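Local coordinates for DegV family protein (Eubacterium eligens, PDB 3FDJ) that is of unknown function but, as a DegV family member, probably binds a fatty acid, at residues Val80-Ala85 and Asn92-Ala97; Val100-Glu103 and Lys109-Val112. All blocks are in the same frame, centred on the assembly; numbering follows the deposited sequence.

Interaction 1: residues Val80-Ala85 and Asn92-Ala97; sequences VVTITA and NSAMAA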
loop_
_atom_site.group_PDB
_atom_site.type_symbol
_atom_site.label_atom_id
_atom_site.label_comp_id
_atom_site.label_asym_id
_atom_site.label_seq_id
_atom_site.Cartn_x
_atom_site.Cartn_y
_atom_site.Cartn_z
ATOM N N VAL A 80 -3.663 10.079 -9.792
ATOM C CA VAL A 80 -2.618 9.929 -8.784
ATOM C C VAL A 80 -3.186 9.161 -7.618
ATOM O O VAL A 80 -4.202 9.586 -7.049
ATOM C CB VAL A 80 -2.123 11.299 -8.286
ATOM C CG1 VAL A 80 -0.901 11.110 -7.374
ATOM C CG2 VAL A 80 -1.773 12.238 -9.465
ATOM N N VAL A 81 -2.564 8.042 -7.237
ATOM C CA VAL A 81 -3.036 7.272 -6.073
ATOM C C VAL A 81 -2.061 7.466 -4.921
ATOM O O VAL A 81 -0.849 7.340 -5.102
ATOM C CB VAL A 81 -3.201 5.784 -6.420
ATOM C CG1 VAL A 81 -3.738 4.981 -5.200
ATOM C CG2 VAL A 81 -4.145 5.624 -7.636
ATOM N N THR A 82 -2.577 7.831 -3.754
ATOM C CA THR A 82 -1.721 8.063 -2.602
ATOM C C THR A 82 -2.072 7.148 -1.435
ATOM O O THR A 82 -3.176 6.652 -1.319
ATOM C CB THR A 82 -1.749 9.532 -2.073
ATOM O OG1 THR A 82 -2.965 9.794 -1.367
ATOM C CG2 THR A 82 -1.573 10.583 -3.224
ATOM N N ILE A 83 -1.084 6.926 -0.584
ATOM C CA ILE A 83 -1.274 6.298 0.717
ATOM C C ILE A 83 -2.245 7.167 1.537
ATOM O O ILE A 83 -2.356 8.386 1.329
ATOM C CB ILE A 83 0.105 6.113 1.401
ATOM C CG1 ILE A 83 0.000 5.484 2.815
ATOM C CG2 ILE A 83 0.824 7.424 1.449
ATOM C CD1 ILE A 83 1.337 4.916 3.291
ATOM N N THR A 84 -2.975 6.518 2.435
ATOM C CA THR A 84 -3.980 7.156 3.260
ATOM C C THR A 84 -3.603 8.532 3.824
ATOM O O THR A 84 -2.549 8.738 4.463
ATOM C CB THR A 84 -4.412 6.226 4.416
ATOM O OG1 THR A 84 -5.338 6.929 5.248
ATOM C CG2 THR A 84 -3.209 5.741 5.236
ATOM N N ALA A 85 -4.501 9.480 3.591
ATOM C CA ALA A 85 -4.375 10.804 4.174
ATOM C C ALA A 85 -4.533 10.732 5.692
ATOM O O ALA A 85 -4.176 11.664 6.406
ATOM C CB ALA A 85 -5.423 11.732 3.577
ATOM N N ASN A 92 -1.647 15.360 0.850
ATOM C CA ASN A 92 -1.501 16.799 0.796
ATOM C C ASN A 92 -0.384 17.231 -0.167
ATOM O O ASN A 92 -0.551 18.234 -0.887
ATOM C CB ASN A 92 -1.239 17.403 2.172
ATOM C CG ASN A 92 -2.431 17.362 3.082
ATOM O OD1 ASN A 92 -3.583 17.124 2.644
ATOM N ND2 ASN A 92 -2.181 17.625 4.384
ATOM N N SER A 93 0.750 16.509 -0.163
ATOM C CA SER A 93 1.870 16.867 -1.044
ATOM C C SER A 93 1.446 16.718 -2.511
ATOM O O SER A 93 1.820 17.540 -3.370
ATOM C CB SER A 93 3.155 16.049 -0.728
ATOM O OG SER A 93 3.060 14.672 -1.067
ATOM N N ALA A 94 0.672 15.672 -2.788
ATOM C CA ALA A 94 0.170 15.430 -4.148
ATOM C C ALA A 94 -0.841 16.518 -4.568
ATOM O O ALA A 94 -0.843 16.961 -5.717
ATOM C CB ALA A 94 -0.458 14.034 -4.259
HETATM N N MSE A 95 -1.704 16.924 -3.639
HETATM C CA MSE A 95 -2.646 18.032 -3.910
HETATM C C MSE A 95 -1.909 19.346 -4.147
HETATM O O MSE A 95 -2.300 20.131 -5.021
HETATM C CB MSE A 95 -3.664 18.180 -2.784
HETATM C CG MSE A 95 -4.637 17.043 -2.666
HETATM SE SE MSE A 95 -5.874 17.056 -4.155
HETATM C CE MSE A 95 -6.924 18.647 -3.769
ATOM N N ALA A 96 -0.846 19.590 -3.393
ATOM C CA ALA A 96 -0.038 20.782 -3.592
ATOM C C ALA A 96 0.631 20.779 -4.976
ATOM O O ALA A 96 0.665 21.800 -5.685
ATOM C CB ALA A 96 1.013 20.905 -2.446
ATOM N N ALA A 97 1.149 19.623 -5.372
ATOM C CA ALA A 97 1.762 19.482 -6.690
ATOM C C ALA A 97 0.719 19.627 -7.816
ATOM O O ALA A 97 1.003 20.240 -8.845
ATOM C CB ALA A 97 2.500 18.122 -6.781
#

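Interaction 2: residues Val100-Glu103 and Lys109-Val112; sequences VYLE and KVRV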
loop_
_atom_site.group_PDB
_atom_site.type_symbol
_atom_site.label_atom_id
_atom_site.label_comp_id
_atom_site.label_asym_id
_atom_site.label_seq_id
_atom_site.Cartn_x
_atom_site.Cartn_y
_atom_site.Cartn_z
ATOM N N VAL A 100 0.072 23.353 -8.527
ATOM C CA VAL A 100 1.093 23.943 -9.367
ATOM C C VAL A 100 0.939 23.440 -10.809
ATOM O O VAL A 100 1.015 24.219 -11.773
ATOM C CB VAL A 100 2.501 23.607 -8.825
ATOM C CG1 VAL A 100 3.582 24.031 -9.835
ATOM C CG2 VAL A 100 2.711 24.293 -7.428
ATOM N N TYR A 101 0.692 22.151 -10.964
ATOM C CA TYR A 101 0.597 21.555 -12.318
ATOM C C TYR A 101 -0.552 22.188 -13.135
ATOM O O TYR A 101 -0.392 22.535 -14.296
ATOM C CB TYR A 101 0.435 20.049 -12.205
ATOM C CG TYR A 101 0.639 19.311 -13.512
ATOM C CD1 TYR A 101 1.924 19.061 -13.983
ATOM C CD2 TYR A 101 -0.443 18.865 -14.263
ATOM C CE1 TYR A 101 2.129 18.386 -15.185
ATOM C CE2 TYR A 101 -0.261 18.185 -15.464
ATOM C CZ TYR A 101 1.036 17.941 -15.910
ATOM O OH TYR A 101 1.254 17.277 -17.082
ATOM N N LEU A 102 -1.697 22.372 -12.501
ATOM C CA LEU A 102 -2.835 22.994 -13.167
ATOM C C LEU A 102 -2.590 24.463 -13.503
ATOM O O LEU A 102 -3.204 24.999 -14.417
ATOM C CB LEU A 102 -4.101 22.807 -12.348
ATOM C CG LEU A 102 -4.542 21.343 -12.203
ATOM C CD1 LEU A 102 -5.813 21.303 -11.376
ATOM C CD2 LEU A 102 -4.730 20.569 -13.520
ATOM N N GLU A 103 -1.670 25.121 -12.807
ATOM C CA GLU A 103 -1.292 26.485 -13.171
ATOM C C GLU A 103 -0.270 26.515 -14.305
ATOM O O GLU A 103 0.064 27.592 -14.809
ATOM C CB GLU A 103 -0.756 27.231 -11.948
ATOM C CG GLU A 103 -1.839 27.453 -10.913
ATOM C CD GLU A 103 -1.388 28.312 -9.737
ATOM O OE1 GLU A 103 -0.227 28.795 -9.743
ATOM O OE2 GLU A 103 -2.213 28.508 -8.813
ATOM N N LYS A 109 -6.281 17.593 -16.694
ATOM C CA LYS A 109 -7.167 17.089 -15.655
ATOM C C LYS A 109 -6.373 16.144 -14.784
ATOM O O LYS A 109 -5.736 15.208 -15.302
ATOM C CB LYS A 109 -8.303 16.299 -16.286
ATOM C CG LYS A 109 -9.155 17.126 -17.201
ATOM C CD LYS A 109 -10.407 16.371 -17.651
ATOM C CE LYS A 109 -10.326 15.847 -19.056
ATOM N NZ LYS A 109 -11.582 16.275 -19.780
ATOM N N VAL A 110 -6.402 16.376 -13.476
ATOM C CA VAL A 110 -5.661 15.577 -12.537
ATOM C C VAL A 110 -6.543 15.222 -11.375
ATOM O O VAL A 110 -7.118 16.110 -10.739
ATOM C CB VAL A 110 -4.419 16.338 -12.008
ATOM C CG1 VAL A 110 -3.603 15.448 -11.058
ATOM C CG2 VAL A 110 -3.534 16.832 -13.190
ATOM N N ARG A 111 -6.663 13.937 -11.086
ATOM C CA ARG A 111 -7.463 13.485 -9.949
ATOM C C ARG A 111 -6.506 12.836 -8.988
ATOM O O ARG A 111 -5.795 11.893 -9.368
ATOM C CB ARG A 111 -8.535 12.488 -10.379
ATOM C CG ARG A 111 -9.115 11.663 -9.213
ATOM C CD ARG A 111 -9.908 12.518 -8.209
ATOM N NE ARG A 111 -10.097 11.804 -6.936
ATOM C CZ ARG A 111 -10.982 10.822 -6.716
ATOM N NH1 ARG A 111 -11.049 10.275 -5.519
ATOM N NH2 ARG A 111 -11.819 10.397 -7.659
ATOM N N VAL A 112 -6.469 13.351 -7.764
ATOM C CA VAL A 112 -5.686 12.720 -6.700
ATOM C C VAL A 112 -6.655 11.864 -5.882
ATOM O O VAL A 112 -7.678 12.374 -5.403
ATOM C CB VAL A 112 -4.966 13.724 -5.817
ATOM C CG1 VAL A 112 -4.131 12.985 -4.768
ATOM C CG2 VAL A 112 -4.068 14.694 -6.638
#

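Interaction 1: residues Val80-Ala85 and Asn92-Ala97
From helical segment 92-97, A94 brings its methyl to T82 and V80 of the strand. N92 and S93 come first: N92 O accepts the backbone N-H of A96 at 2.9 Å (A96 N to N92 O), and S93 O does the same for A97. S93 OG is tied to T90 O and to W68 NE1, so helix 90-102 is linked here to helix 65-72. Next, A94 points its CB toward the strand. Its methyl lies against T82 CG2, with A94 CB and T82 CG2 3.8 Å apart, and more loosely against V80, whose CG1 stays 4.3 Å from A94 CB. The strand and helix are the first two elements of a beta-alpha-beta unit, 77-82, 90-102 and 109-114, in the sheet of the first half of the chain, and V80 and T82 rise from the same strand face. With T82 OG1 between the backbone N and the carbonyl carbon (chi1 75°), CG2 is left beside the backbone N and reaches the helix. The hydroxyl donates to I83 O, at 3.1 Å from T82 OG1 to I83 O and from 40° above the carbonyl plane. With an alanine here both CG2 and OG1 are gone, which would probably open a gap beside A94 CB and leave I83 O without the hydroxyl donor. Further along, A97 packs on W68 of helix 65-72, and V80 touches both W68 and F72 of that helix.

Interaction 2: residues Val100-Glu103 and Lys109-Val112
Two neighbouring helix residues, Y101 and L102, converge on a single methyl of V110. The Y101 side chain runs at about a right angle to that of V110 and brings up the CD2 corner of its ring, with Y101 CD2 3.9 Å from V110 CG2; the methyl approaches obliquely. L102 slants across V110 instead and touches with one branch, L102 CD2 lying 3.9 Å from V110 CG2. Its CG stands beside the backbone N (chi1 -64°), which brings the branched end nearer the strand although CB does not itself point there; CD1 continues the chain, and CD2, the second branch, does the touching. The Y101 ring has further partners: H105 stacks on it, F72 meets it edge-to-face, and its OH hydrogen-bonds to D75 O. This is the later half of a beta-alpha-beta unit, where the C-terminal part of helix 90-102 covers the beginning of strand 109-114. V110 faces the helix, and its backbone O also receives R98 NE from that helix. K109 and R111 leave from the opposite strand face, toward helix 139-150, where K109 NZ pairs with E140 and R111 NH2 with D143 and D147. R111 NE also donates to V112 O (2.9 Å from R111 NE to V112 O, 149° at the hydrogen), standing well above the carbonyl plane.

How the interactions relate
Interactions 1 and 2 lie in series on one beta-alpha-beta unit, centres 11 Å apart, sharing helix 90-102, which packs on neighbouring parallel strands. V80 N of interaction 1 probably donates to R111 O of interaction 2 at 2.8 Å. V112 packs between them: its CG1 lies 3.8 Å from T82 CG2 and 3.9 Å from A94 CB, while its CB lies 3.8 Å from the selenium (SE) of M95, a selenomethionine. Interaction 1 is nearer the centre of the chain, and within its first segment T84 OG1 hydrogen-bonds to G194 O of the other half, consistent with that end lying at the interface of the two halves. The sodium site of K160, A179 and I184 uses no residue of either contact.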